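Local coordinates for protein Niban 2 (Homo sapiens, PDB 7CTP) that may suppress apoptosis and promote melanoma cell invasion in vitro, and is linked to cadherin binding and transcriptional coactivation, at residues A[32-37]-A[532-537]; A[38-43]-A[309-314]; A[119-124]-A[167-172]; A[131-136]-A[160-165]. One frame throughout, in Å; residues are numbered along the deposited sequence.

Contact 1. Residues A[32-37]-A[532-537]; sequences EDQYGV and VENTYE
Q34 and N534 reach for each other from opposite directions and meet amide to amide. N534 ND2 donates to Q34 OE1 over 2.9 Å, and Q34 NE2 donates in turn to N534 OD1, also over 2.9 Å. Both bonds are nearly straight, at 166° and 176°. Each nitrogen lies in the plane of the carbonyl it approaches, on a lone pair, and the result is a cyclic, nearly coplanar pair of amide hydrogen bonds. Turning either amide over would set oxygen against oxygen and nitrogen against nitrogen, and the pairing thus fixes the rotation of both ends. The chain of Q34 bends at chi2 (-52°), and its amide end comes nearer to N534 than the direction of its CB implies. V37 joins from the next turn: its CG1 lies 3.6 Å from N534 ND2 and puts a methyl beside the donor. L531 touches both Q34 and V37, while D210 and M214 of helix 204-218 also touch Q34. This is a reciprocal side-chain amide pair between two helices, joining helix 10-48 to the first turn of helix 532-555 in the helical part of the chain, where the contact is largely buried.

Contact 2. Residues A[38-43]-A[309-314]; sequences ALFNSM and DQIITS
F40, in segment 38-43 of helix 10-48, meets I311 and I312 in segment 309-314 of helix 260-337. Its CB faces the other segment, and CG, anti to the backbone N (chi1 173°), continues outward, carrying the ring toward the other helix. The CD1-CE1-CZ part of the ring makes the contact. CD1 is the first atom to arrive, 4.0 Å from I311 CG2. CE1 goes deepest, 3.4 Å from the same methyl and 3.8 Å from I311 CB. At the tip, CZ has two neighbours, I311 CG2 at 3.6 Å and I312 CG1 at 4.0 Å. The I311 methyl sits over the ring face as a CH-pi contact, 3.9 Å from the centroid and 29° off the normal, whereas I312 CG1 meets the ring at its edge, in plane. F40 is also touched by M308 and K315, and I311 by F526 and F529. With an alanine in place of F40, I311 CG2 and I312 CG1 would probably lose the ring they pack on, leaving a gap between the helices. No hydrogen bond crosses here; between residues 38-43 and 309-314 the contact is wholly apolar, resting on dispersion and on burying carbon, and the methyl over the ring face adds a weak CH-pi term.

Contact 3. Residues A[119-124]-A[167-172]; sequences AGYKIL and RHYYFC
Y121 OH bonds to R167 O, and its OH and CZ lie against Y169 CE2. Among the hydrogen bonds, Y121 OH donates to the backbone R167 O over 2.7 Å, in the carbonyl plane. With CG anti to the carbonyl carbon (chi1 -84°), the Y121 side chain sends its phenol toward this oxygen. The same hydroxyl accepts from a water 2.7 Å away, which lies 3.1 Å from Y169 OH and bridges the two phenols. R167 grips H168 O side-on with NE and NH1; NH1, at 2.8 Å, lies in the carbonyl plane, while NE stands above it. Among the packing contacts, the two tyrosine side chains cross at about a right angle. Y121 OH is 3.4 Å from Y169 CE2, and Y121 CZ lies at the Y169 ring edge, in plane. The R167 guanidinium lies against one face of the Y169 ring, its NE 3.4 Å above the ring plane and toward the rim. In the PH fold, strand 157-162 runs between strands 122-124 and 169-173, and the side chain of Y121 reaches past it, touching L161 and the ring of H163. Y169 touches Q76 of strand 70-77, and I123 packs on helix 176-194 through L186 and I190.

Contact 4. Residues A[131-136]-A[160-165]; sequences LELIGN and ILWHPY
Beside W162, which receives L133 and I134 from the facing helix, the turn that follows is pinned by a bond from Y165 N to H163 ND1, 3.0 Å long, with an N-H...N angle of 165° and near the plane of the imidazole. It spans P164, whose CD lies 3.1 Å above the plane of the H163 ring. The backbone nitrogen of P164 in turn sits 3.7 Å above one face of the W162 indole, toward its rim. The opposite face takes L133: CD2 stands 3.6 Å from the centroid of the five-membered ring and 11° off its normal, almost directly overhead, as a CH-pi contact. The indole comes to this methyl with CG anti to the backbone N (chi1 172°), crossing the leucine at about a right angle. I134 comes in at the ring edge instead, its CG2 3.9 Å from W162 NE1 and close to the ring plane. Substituting an alanine for W162 would probably leave L133 and I134 without their ring and open a gap between helix and strand. L133 also touches L124, and I134 rests on H168 and on Q264 of helix 260-337. Topologically, helix 127-134 belongs to the connection between the fifth strand, 122-124, and the sixth, 157-162, of the PH-domain sheet, and it packs back on the end of that sixth strand.

How the contacts relate
From the N terminus the chain first runs along helix 10-48, where residues 32-37 and 38-43 follow one another directly. Contact 1 closes the widest loop, back from helix 532-555; contact 2 closes a smaller one within it, from helix 260-337. In the PH domain, contact 3 closes a loop from residues 119-124 to residues 167-172, which lead into strands 122-124 and 169-173, and contact 4 lies within that loop, from helix 127-134 to strand 157-162. All four nest and none cross. Contacts 1 and 2, centres about 11 Å apart, tie helix 10-48 to helices 532-555 and 260-337; contacts 3 and 4, about 9 Å apart, share one sheet, some 37 Å from contact 1, centre to centre.

Contact 1. Residues A[32-37]-A[532-537]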
loop_
_atom_site.group_PDB
_atom_site.type_symbol
_atom_site.label_atom_id
_atom_site.label_comp_id
_atom_site.label_asym_id
_atom_site.label_seq_id
_atom_site.Cartn_x
_atom_site.Cartn_y
_atom_site.Cartn_z
ATOM N N GLU A 32 14.968 7.016 13.577
ATOM C CA GLU A 32 15.638 8.287 13.835
ATOM C C GLU A 32 16.870 8.447 12.952
ATOM O O GLU A 32 17.148 9.552 12.467
ATOM C CB GLU A 32 16.010 8.413 15.315
ATOM C CG GLU A 32 14.797 8.616 16.228
ATOM C CD GLU A 32 15.174 9.036 17.647
ATOM O OE1 GLU A 32 15.915 10.035 17.806
ATOM O OE2 GLU A 32 14.701 8.378 18.600
ATOM N N ASP A 33 17.599 7.356 12.706
ATOM C CA ASP A 33 18.734 7.424 11.786
ATOM C C ASP A 33 18.274 7.760 10.372
ATOM O O ASP A 33 18.885 8.597 9.695
ATOM C CB ASP A 33 19.509 6.106 11.796
ATOM C CG ASP A 33 20.441 5.970 12.985
ATOM O OD1 ASP A 33 20.654 6.970 13.707
ATOM O OD2 ASP A 33 20.955 4.853 13.204
ATOM N N GLN A 34 17.184 7.129 9.917
ATOM C CA GLN A 34 16.706 7.356 8.553
ATOM C C GLN A 34 16.141 8.758 8.369
ATOM O O GLN A 34 16.166 9.283 7.255
ATOM C CB GLN A 34 15.624 6.338 8.172
ATOM C CG GLN A 34 16.121 4.938 7.804
ATOM C CD GLN A 34 17.216 4.936 6.737
ATOM O OE1 GLN A 34 17.042 5.486 5.652
ATOM N NE2 GLN A 34 18.353 4.320 7.058
ATOM N N TYR A 35 15.602 9.364 9.430
ATOM C CA TYR A 35 14.806 10.574 9.256
ATOM C C TYR A 35 15.621 11.687 8.608
ATOM O O TYR A 35 15.172 12.324 7.646
ATOM C CB TYR A 35 14.242 11.047 10.592
ATOM C CG TYR A 35 13.106 12.028 10.404
ATOM C CD1 TYR A 35 11.803 11.586 10.222
ATOM C CD2 TYR A 35 13.348 13.397 10.357
ATOM C CE1 TYR A 35 10.762 12.481 10.032
ATOM C CE2 TYR A 35 12.321 14.295 10.159
ATOM C CZ TYR A 35 11.031 13.833 10.005
ATOM O OH TYR A 35 10.007 14.732 9.813
ATOM N N GLY A 36 16.833 11.926 9.109
ATOM C CA GLY A 36 17.632 13.004 8.555
ATOM C C GLY A 36 18.117 12.725 7.145
ATOM O O GLY A 36 18.357 13.657 6.371
ATOM N N VAL A 37 18.286 11.449 6.802
ATOM C CA VAL A 37 18.672 11.092 5.441
ATOM C C VAL A 37 17.524 11.387 4.485
ATOM O O VAL A 37 17.712 11.982 3.419
ATOM C CB VAL A 37 19.099 9.612 5.372
ATOM C CG1 VAL A 37 19.351 9.187 3.916
ATOM C CG2 VAL A 37 20.333 9.344 6.245
ATOM N N VAL A 532 26.363 5.042 6.358
ATOM C CA VAL A 532 27.138 4.058 5.596
ATOM C C VAL A 532 26.201 3.137 4.830
ATOM O O VAL A 532 26.371 2.890 3.629
ATOM C CB VAL A 532 28.059 3.253 6.526
ATOM C CG1 VAL A 532 28.642 2.060 5.776
ATOM C CG2 VAL A 532 29.174 4.128 7.076
ATOM N N GLU A 533 25.180 2.629 5.515
ATOM C CA GLU A 533 24.300 1.650 4.891
ATOM C C GLU A 533 23.558 2.235 3.695
ATOM O O GLU A 533 23.481 1.604 2.635
ATOM C CB GLU A 533 23.317 1.112 5.917
ATOM C CG GLU A 533 22.515 -0.041 5.391
ATOM C CD GLU A 533 23.272 -1.355 5.360
ATOM O OE1 GLU A 533 24.199 -1.532 6.179
ATOM O OE2 GLU A 533 22.916 -2.216 4.521
ATOM N N ASN A 534 22.990 3.439 3.846
ATOM C CA ASN A 534 22.244 4.057 2.754
ATOM C C ASN A 534 23.149 4.384 1.573
ATOM O O ASN A 534 22.743 4.250 0.412
ATOM C CB ASN A 534 21.558 5.336 3.229
ATOM C CG ASN A 534 20.382 5.065 4.131
ATOM O OD1 ASN A 534 20.509 4.368 5.136
ATOM N ND2 ASN A 534 19.220 5.610 3.773
ATOM N N THR A 535 24.358 4.859 1.855
ATOM C CA THR A 535 25.305 5.158 0.788
ATOM C C THR A 535 25.696 3.884 0.048
ATOM O O THR A 535 25.710 3.842 -1.191
ATOM C CB THR A 535 26.530 5.856 1.369
ATOM O OG1 THR A 535 26.113 7.049 2.057
ATOM C CG2 THR A 535 27.507 6.234 0.258
ATOM N N TYR A 536 25.982 2.823 0.803
ATOM C CA TYR A 536 26.254 1.516 0.210
ATOM C C TYR A 536 25.094 1.047 -0.664
ATOM O O TYR A 536 25.296 0.582 -1.792
ATOM C CB TYR A 536 26.546 0.515 1.325
ATOM C CG TYR A 536 26.422 -0.947 0.924
ATOM C CD1 TYR A 536 27.324 -1.522 0.036
ATOM C CD2 TYR A 536 25.428 -1.753 1.466
ATOM C CE1 TYR A 536 27.227 -2.861 -0.317
ATOM C CE2 TYR A 536 25.323 -3.095 1.122
ATOM C CZ TYR A 536 26.226 -3.641 0.230
ATOM O OH TYR A 536 26.120 -4.975 -0.110
ATOM N N GLU A 537 23.862 1.173 -0.165
ATOM C CA GLU A 537 22.716 0.734 -0.956
ATOM C C GLU A 537 22.555 1.572 -2.219
ATOM O O GLU A 537 22.122 1.057 -3.258
ATOM C CB GLU A 537 21.443 0.762 -0.109
ATOM C CG GLU A 537 21.468 -0.263 1.016
ATOM C CD GLU A 537 20.136 -0.419 1.717
ATOM O OE1 GLU A 537 19.144 0.212 1.284
ATOM O OE2 GLU A 537 20.088 -1.193 2.700
#

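Contact 2. Residues A[38-43]-A[309-314]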
loop_
_atom_site.group_PDB
_atom_site.type_symbol
_atom_site.label_atom_id
_atom_site.label_comp_id
_atom_site.label_asym_id
_atom_site.label_seq_id
_atom_site.Cartn_x
_atom_site.Cartn_y
_atom_site.Cartn_z
ATOM N N ALA A 38 16.307 10.983 4.866
ATOM C CA ALA A 38 15.133 11.289 4.057
ATOM C C ALA A 38 14.948 12.791 3.897
ATOM O O ALA A 38 14.570 13.266 2.816
ATOM C CB ALA A 38 13.885 10.667 4.683
ATOM N N LEU A 39 15.188 13.548 4.974
ATOM C CA LEU A 39 15.080 15.004 4.911
ATOM C C LEU A 39 16.108 15.582 3.949
ATOM O O LEU A 39 15.782 16.427 3.104
ATOM C CB LEU A 39 15.258 15.599 6.308
ATOM C CG LEU A 39 15.184 17.129 6.412
ATOM C CD1 LEU A 39 13.792 17.615 6.041
ATOM C CD2 LEU A 39 15.541 17.561 7.832
ATOM N N PHE A 40 17.358 15.132 4.056
ATOM C CA PHE A 40 18.391 15.618 3.145
ATOM C C PHE A 40 18.043 15.311 1.691
ATOM O O PHE A 40 18.198 16.167 0.809
ATOM C CB PHE A 40 19.746 15.012 3.496
ATOM C CG PHE A 40 20.807 15.344 2.495
ATOM C CD1 PHE A 40 21.426 16.582 2.517
ATOM C CD2 PHE A 40 21.154 14.438 1.502
ATOM C CE1 PHE A 40 22.392 16.903 1.581
ATOM C CE2 PHE A 40 22.122 14.759 0.563
ATOM C CZ PHE A 40 22.743 15.993 0.611
ATOM N N ASN A 41 17.592 14.084 1.410
ATOM C CA ASN A 41 17.304 13.720 0.020
ATOM C C ASN A 41 16.171 14.564 -0.550
ATOM O O ASN A 41 16.214 14.981 -1.717
ATOM C CB ASN A 41 16.962 12.234 -0.089
ATOM C CG ASN A 41 18.159 11.336 0.170
ATOM O OD1 ASN A 41 19.307 11.725 -0.057
ATOM N ND2 ASN A 41 17.891 10.120 0.635
ATOM N N SER A 42 15.144 14.824 0.258
ATOM C CA SER A 42 14.016 15.618 -0.210
ATOM C C SER A 42 14.449 17.057 -0.432
ATOM O O SER A 42 14.122 17.667 -1.459
ATOM C CB SER A 42 12.859 15.544 0.788
ATOM O OG SER A 42 11.783 16.397 0.404
ATOM N N MET A 43 15.214 17.608 0.511
ATOM C CA MET A 43 15.669 18.985 0.352
ATOM C C MET A 43 16.625 19.122 -0.820
ATOM O O MET A 43 16.609 20.143 -1.518
ATOM C CB MET A 43 16.319 19.482 1.635
ATOM C CG MET A 43 15.315 19.706 2.726
ATOM S SD MET A 43 16.100 20.436 4.160
ATOM C CE MET A 43 16.485 22.085 3.532
ATOM N N ASP A 309 26.454 21.652 -0.156
ATOM C CA ASP A 309 27.541 21.254 -1.047
ATOM C C ASP A 309 28.581 20.404 -0.325
ATOM O O ASP A 309 29.156 19.482 -0.916
ATOM C CB ASP A 309 28.192 22.492 -1.662
ATOM C CG ASP A 309 27.272 23.219 -2.615
ATOM O OD1 ASP A 309 26.267 22.616 -3.049
ATOM O OD2 ASP A 309 27.560 24.390 -2.937
ATOM N N GLN A 310 28.836 20.696 0.949
ATOM C CA GLN A 310 29.818 19.928 1.706
ATOM C C GLN A 310 29.281 18.541 2.052
ATOM O O GLN A 310 30.038 17.561 2.087
ATOM C CB GLN A 310 30.211 20.692 2.969
ATOM C CG GLN A 310 31.020 21.974 2.707
ATOM C CD GLN A 310 30.288 22.987 1.824
ATOM O OE1 GLN A 310 29.168 23.414 2.128
ATOM N NE2 GLN A 310 30.920 23.367 0.713
ATOM N N ILE A 311 27.977 18.444 2.327
ATOM C CA ILE A 311 27.370 17.133 2.567
ATOM C C ILE A 311 27.451 16.273 1.310
ATOM O O ILE A 311 27.813 15.090 1.372
ATOM C CB ILE A 311 25.917 17.293 3.056
ATOM C CG1 ILE A 311 25.884 18.048 4.390
ATOM C CG2 ILE A 311 25.255 15.916 3.224
ATOM C CD1 ILE A 311 24.483 18.386 4.869
ATOM N N ILE A 312 27.156 16.859 0.147
ATOM C CA ILE A 312 27.244 16.114 -1.111
ATOM C C ILE A 312 28.667 15.617 -1.337
ATOM O O ILE A 312 28.891 14.464 -1.732
ATOM C CB ILE A 312 26.762 16.986 -2.283
ATOM C CG1 ILE A 312 25.270 17.309 -2.143
ATOM C CG2 ILE A 312 27.040 16.286 -3.617
ATOM C CD1 ILE A 312 24.806 18.403 -3.086
ATOM N N THR A 313 29.650 16.488 -1.094
ATOM C CA THR A 313 31.053 16.115 -1.252
ATOM C C THR A 313 31.429 14.967 -0.326
ATOM O O THR A 313 32.111 14.014 -0.730
ATOM C CB THR A 313 31.929 17.334 -0.975
ATOM O OG1 THR A 313 31.688 18.310 -1.995
ATOM C CG2 THR A 313 33.396 16.951 -0.941
ATOM N N SER A 314 30.990 15.044 0.930
ATOM C CA SER A 314 31.307 13.997 1.891
ATOM C C SER A 314 30.626 12.690 1.507
ATOM O O SER A 314 31.231 11.613 1.592
ATOM C CB SER A 314 30.903 14.442 3.296
ATOM O OG SER A 314 30.669 13.336 4.149
#

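Contact 3. Residues A[119-124]-A[167-172]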
loop_
_atom_site.group_PDB
_atom_site.type_symbol
_atom_site.label_atom_id
_atom_site.label_comp_id
_atom_site.label_asym_id
_atom_site.label_seq_id
_atom_site.Cartn_x
_atom_site.Cartn_y
_atom_site.Cartn_z
ATOM N N ALA A 119 -7.242 -2.707 6.457
ATOM C CA ALA A 119 -5.866 -2.832 5.982
ATOM C C ALA A 119 -5.320 -4.215 6.327
ATOM O O ALA A 119 -5.513 -4.710 7.442
ATOM C CB ALA A 119 -4.984 -1.744 6.599
ATOM N N GLY A 120 -4.650 -4.842 5.362
ATOM C CA GLY A 120 -4.038 -6.135 5.578
ATOM C C GLY A 120 -4.973 -7.317 5.455
ATOM O O GLY A 120 -4.529 -8.464 5.638
ATOM N N TYR A 121 -6.250 -7.085 5.159
ATOM C CA TYR A 121 -7.217 -8.165 5.052
ATOM C C TYR A 121 -7.246 -8.734 3.638
ATOM O O TYR A 121 -6.786 -8.107 2.675
ATOM C CB TYR A 121 -8.624 -7.686 5.448
ATOM C CG TYR A 121 -8.866 -7.713 6.942
ATOM C CD1 TYR A 121 -8.424 -6.673 7.755
ATOM C CD2 TYR A 121 -9.527 -8.781 7.541
ATOM C CE1 TYR A 121 -8.630 -6.695 9.132
ATOM C CE2 TYR A 121 -9.745 -8.808 8.920
ATOM C CZ TYR A 121 -9.296 -7.764 9.704
ATOM O OH TYR A 121 -9.505 -7.801 11.076
ATOM N N LYS A 122 -7.774 -9.959 3.534
ATOM C CA LYS A 122 -8.061 -10.630 2.269
ATOM C C LYS A 122 -9.493 -11.144 2.322
ATOM O O LYS A 122 -9.982 -11.499 3.395
ATOM C CB LYS A 122 -7.119 -11.821 2.021
ATOM C CG LYS A 122 -5.640 -11.482 2.024
ATOM C CD LYS A 122 -5.237 -10.784 0.727
ATOM C CE LYS A 122 -3.719 -10.828 0.521
ATOM N NZ LYS A 122 -3.055 -9.567 0.967
ATOM N N ILE A 123 -10.159 -11.204 1.161
ATOM C CA ILE A 123 -11.545 -11.671 1.076
ATOM C C ILE A 123 -11.573 -13.099 0.557
ATOM O O ILE A 123 -10.915 -13.412 -0.442
ATOM C CB ILE A 123 -12.395 -10.767 0.169
ATOM C CG1 ILE A 123 -12.464 -9.344 0.716
ATOM C CG2 ILE A 123 -13.810 -11.344 0.014
ATOM C CD1 ILE A 123 -12.810 -8.325 -0.363
ATOM N N LEU A 124 -12.347 -13.959 1.220
ATOM C CA LEU A 124 -12.624 -15.312 0.746
ATOM C C LEU A 124 -14.113 -15.427 0.457
ATOM O O LEU A 124 -14.940 -14.881 1.195
ATOM C CB LEU A 124 -12.223 -16.374 1.785
ATOM C CG LEU A 124 -10.767 -16.579 2.210
ATOM C CD1 LEU A 124 -9.844 -16.714 1.012
ATOM C CD2 LEU A 124 -10.302 -15.459 3.142
ATOM N N ARG A 167 -8.598 -10.009 14.032
ATOM C CA ARG A 167 -9.702 -10.958 14.059
ATOM C C ARG A 167 -10.302 -11.116 12.666
ATOM O O ARG A 167 -10.110 -10.291 11.770
ATOM C CB ARG A 167 -10.778 -10.545 15.069
ATOM C CG ARG A 167 -11.669 -9.396 14.657
ATOM C CD ARG A 167 -13.073 -9.539 15.284
ATOM N NE ARG A 167 -13.924 -10.457 14.518
ATOM C CZ ARG A 167 -15.164 -10.824 14.856
ATOM N NH1 ARG A 167 -15.850 -11.668 14.080
ATOM N NH2 ARG A 167 -15.721 -10.355 15.965
ATOM N N HIS A 168 -11.007 -12.220 12.480
ATOM C CA HIS A 168 -11.628 -12.524 11.203
ATOM C C HIS A 168 -13.114 -12.242 11.311
ATOM O O HIS A 168 -13.701 -12.364 12.387
ATOM C CB HIS A 168 -11.395 -13.980 10.804
ATOM C CG HIS A 168 -9.950 -14.376 10.814
ATOM N ND1 HIS A 168 -9.536 -15.689 10.777
ATOM C CD2 HIS A 168 -8.823 -13.624 10.851
ATOM C CE1 HIS A 168 -8.213 -15.731 10.792
ATOM N NE2 HIS A 168 -7.755 -14.491 10.843
ATOM N N TYR A 169 -13.707 -11.846 10.192
ATOM C CA TYR A 169 -15.123 -11.510 10.123
ATOM C C TYR A 169 -15.812 -12.430 9.132
ATOM O O TYR A 169 -15.255 -12.745 8.077
ATOM C CB TYR A 169 -15.322 -10.060 9.703
ATOM C CG TYR A 169 -14.718 -9.072 10.659
ATOM C CD1 TYR A 169 -15.415 -8.661 11.784
ATOM C CD2 TYR A 169 -13.448 -8.558 10.446
ATOM C CE1 TYR A 169 -14.863 -7.751 12.673
ATOM C CE2 TYR A 169 -12.891 -7.647 11.323
ATOM C CZ TYR A 169 -13.606 -7.246 12.432
ATOM O OH TYR A 169 -13.059 -6.344 13.315
ATOM N N TYR A 170 -17.028 -12.857 9.471
ATOM C CA TYR A 170 -17.773 -13.809 8.660
ATOM C C TYR A 170 -19.127 -13.209 8.316
ATOM O O TYR A 170 -19.926 -12.919 9.215
ATOM C CB TYR A 170 -17.946 -15.133 9.401
ATOM C CG TYR A 170 -16.684 -15.593 10.095
ATOM C CD1 TYR A 170 -15.602 -16.065 9.364
ATOM C CD2 TYR A 170 -16.568 -15.539 11.478
ATOM C CE1 TYR A 170 -14.440 -16.490 9.997
ATOM C CE2 TYR A 170 -15.410 -15.959 12.117
ATOM C CZ TYR A 170 -14.352 -16.433 11.368
ATOM O OH TYR A 170 -13.196 -16.854 12.001
ATOM N N PHE A 171 -19.365 -13.003 7.026
ATOM C CA PHE A 171 -20.611 -12.462 6.505
ATOM C C PHE A 171 -21.226 -13.457 5.531
ATOM O O PHE A 171 -20.538 -14.314 4.976
ATOM C CB PHE A 171 -20.389 -11.137 5.767
ATOM C CG PHE A 171 -19.678 -10.090 6.576
ATOM C CD1 PHE A 171 -20.325 -9.445 7.613
ATOM C CD2 PHE A 171 -18.372 -9.735 6.279
ATOM C CE1 PHE A 171 -19.670 -8.461 8.353
ATOM C CE2 PHE A 171 -17.715 -8.767 7.010
ATOM C CZ PHE A 171 -18.364 -8.126 8.049
ATOM N N CYS A 172 -22.531 -13.337 5.300
ATOM C CA CYS A 172 -23.089 -13.971 4.114
ATOM C C CYS A 172 -24.221 -13.102 3.577
ATOM O O CYS A 172 -24.763 -12.233 4.271
ATOM C CB CYS A 172 -23.525 -15.433 4.372
ATOM S SG CYS A 172 -24.893 -15.677 5.454
HETATM O O HOH W 1 -9.993 -5.890 12.965
#

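Contact 4. Residues A[131-136]-A[160-165]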
loop_
_atom_site.group_PDB
_atom_site.type_symbol
_atom_site.label_atom_id
_atom_site.label_comp_id
_atom_site.label_asym_id
_atom_site.label_seq_id
_atom_site.Cartn_x
_atom_site.Cartn_y
_atom_site.Cartn_z
ATOM N N LEU A 131 -11.112 -22.199 5.528
ATOM C CA LEU A 131 -10.579 -23.269 6.365
ATOM C C LEU A 131 -9.253 -23.785 5.829
ATOM O O LEU A 131 -8.385 -24.184 6.610
ATOM C CB LEU A 131 -11.592 -24.416 6.465
ATOM C CG LEU A 131 -12.894 -24.083 7.205
ATOM C CD1 LEU A 131 -13.793 -25.302 7.197
ATOM C CD2 LEU A 131 -12.627 -23.621 8.627
ATOM N N GLU A 132 -9.076 -23.782 4.508
ATOM C CA GLU A 132 -7.796 -24.180 3.936
ATOM C C GLU A 132 -6.704 -23.185 4.309
ATOM O O GLU A 132 -5.577 -23.577 4.644
ATOM C CB GLU A 132 -7.927 -24.309 2.418
ATOM C CG GLU A 132 -6.653 -24.748 1.725
ATOM C CD GLU A 132 -6.835 -24.984 0.241
ATOM O OE1 GLU A 132 -5.871 -24.696 -0.504
ATOM O OE2 GLU A 132 -7.924 -25.468 -0.172
ATOM N N LEU A 133 -7.041 -21.897 4.301
ATOM C CA LEU A 133 -6.067 -20.849 4.602
ATOM C C LEU A 133 -5.602 -20.910 6.054
ATOM O O LEU A 133 -4.419 -20.686 6.336
ATOM C CB LEU A 133 -6.673 -19.485 4.274
ATOM C CG LEU A 133 -5.836 -18.225 4.492
ATOM C CD1 LEU A 133 -4.527 -18.337 3.737
ATOM C CD2 LEU A 133 -6.637 -17.018 4.015
ATOM N N ILE A 134 -6.504 -21.222 6.994
ATOM C CA ILE A 134 -6.110 -21.308 8.402
ATOM C C ILE A 134 -5.742 -22.722 8.829
ATOM O O ILE A 134 -5.369 -22.928 9.993
ATOM C CB ILE A 134 -7.204 -20.777 9.350
ATOM C CG1 ILE A 134 -8.463 -21.654 9.282
ATOM C CG2 ILE A 134 -7.528 -19.323 9.033
ATOM C CD1 ILE A 134 -9.449 -21.402 10.412
ATOM N N GLY A 135 -5.792 -23.692 7.917
ATOM C CA GLY A 135 -5.664 -25.084 8.321
ATOM C C GLY A 135 -4.324 -25.429 8.944
ATOM O O GLY A 135 -4.241 -26.307 9.811
ATOM N N ASN A 136 -3.254 -24.765 8.504
ATOM C CA ASN A 136 -1.917 -25.047 9.020
ATOM C C ASN A 136 -1.399 -23.923 9.909
ATOM O O ASN A 136 -0.188 -23.748 10.060
ATOM C CB ASN A 136 -0.952 -25.326 7.869
ATOM C CG ASN A 136 -1.297 -26.612 7.142
ATOM O OD1 ASN A 136 -1.031 -27.710 7.640
ATOM N ND2 ASN A 136 -1.913 -26.483 5.976
ATOM N N ILE A 160 -15.864 -13.724 3.660
ATOM C CA ILE A 160 -15.081 -13.823 4.886
ATOM C C ILE A 160 -13.881 -12.898 4.773
ATOM O O ILE A 160 -13.197 -12.880 3.743
ATOM C CB ILE A 160 -14.639 -15.276 5.157
ATOM C CG1 ILE A 160 -15.867 -16.136 5.457
ATOM C CG2 ILE A 160 -13.654 -15.319 6.332
ATOM C CD1 ILE A 160 -15.613 -17.621 5.308
ATOM N N LEU A 161 -13.637 -12.119 5.825
ATOM C CA LEU A 161 -12.480 -11.241 5.898
ATOM C C LEU A 161 -11.432 -11.882 6.804
ATOM O O LEU A 161 -11.677 -12.061 8.003
ATOM C CB LEU A 161 -12.878 -9.872 6.448
ATOM C CG LEU A 161 -13.893 -9.071 5.639
ATOM C CD1 LEU A 161 -14.051 -7.687 6.268
ATOM C CD2 LEU A 161 -13.457 -8.966 4.201
ATOM N N TRP A 162 -10.269 -12.199 6.234
ATOM C CA TRP A 162 -9.150 -12.806 6.942
ATOM C C TRP A 162 -8.004 -11.806 7.059
ATOM O O TRP A 162 -7.776 -11.012 6.145
ATOM C CB TRP A 162 -8.673 -14.057 6.199
ATOM C CG TRP A 162 -7.395 -14.677 6.712
ATOM C CD1 TRP A 162 -7.282 -15.704 7.612
ATOM C CD2 TRP A 162 -6.065 -14.338 6.324
ATOM N NE1 TRP A 162 -5.960 -16.017 7.814
ATOM C CE2 TRP A 162 -5.189 -15.190 7.034
ATOM C CE3 TRP A 162 -5.524 -13.394 5.446
ATOM C CZ2 TRP A 162 -3.807 -15.126 6.888
ATOM C CZ3 TRP A 162 -4.146 -13.333 5.302
ATOM C CH2 TRP A 162 -3.307 -14.187 6.025
ATOM N N HIS A 163 -7.277 -11.865 8.174
ATOM C CA HIS A 163 -6.087 -11.054 8.423
ATOM C C HIS A 163 -5.086 -11.964 9.119
ATOM O O HIS A 163 -5.490 -12.832 9.901
ATOM C CB HIS A 163 -6.450 -9.833 9.296
ATOM C CG HIS A 163 -5.350 -8.830 9.488
ATOM N ND1 HIS A 163 -4.273 -9.049 10.321
ATOM C CD2 HIS A 163 -5.207 -7.568 9.014
ATOM C CE1 HIS A 163 -3.494 -7.980 10.326
ATOM N NE2 HIS A 163 -4.043 -7.063 9.546
ATOM N N PRO A 164 -3.782 -11.825 8.839
ATOM C CA PRO A 164 -2.829 -12.769 9.452
ATOM C C PRO A 164 -2.784 -12.696 10.966
ATOM O O PRO A 164 -2.449 -13.706 11.605
ATOM C CB PRO A 164 -1.480 -12.382 8.823
ATOM C CG PRO A 164 -1.672 -10.964 8.335
ATOM C CD PRO A 164 -3.119 -10.887 7.915
ATOM N N TYR A 165 -3.126 -11.536 11.564
ATOM C CA TYR A 165 -2.952 -11.307 13.004
ATOM C C TYR A 165 -4.211 -10.823 13.707
ATOM O O TYR A 165 -4.389 -11.119 14.893
ATOM C CB TYR A 165 -1.817 -10.276 13.258
ATOM C CG TYR A 165 -0.553 -10.550 12.477
ATOM C CD1 TYR A 165 0.132 -11.750 12.629
ATOM C CD2 TYR A 165 -0.069 -9.630 11.563
ATOM C CE1 TYR A 165 1.268 -12.012 11.907
ATOM C CE2 TYR A 165 1.083 -9.887 10.830
ATOM C CZ TYR A 165 1.734 -11.088 11.011
ATOM O OH TYR A 165 2.870 -11.374 10.292
#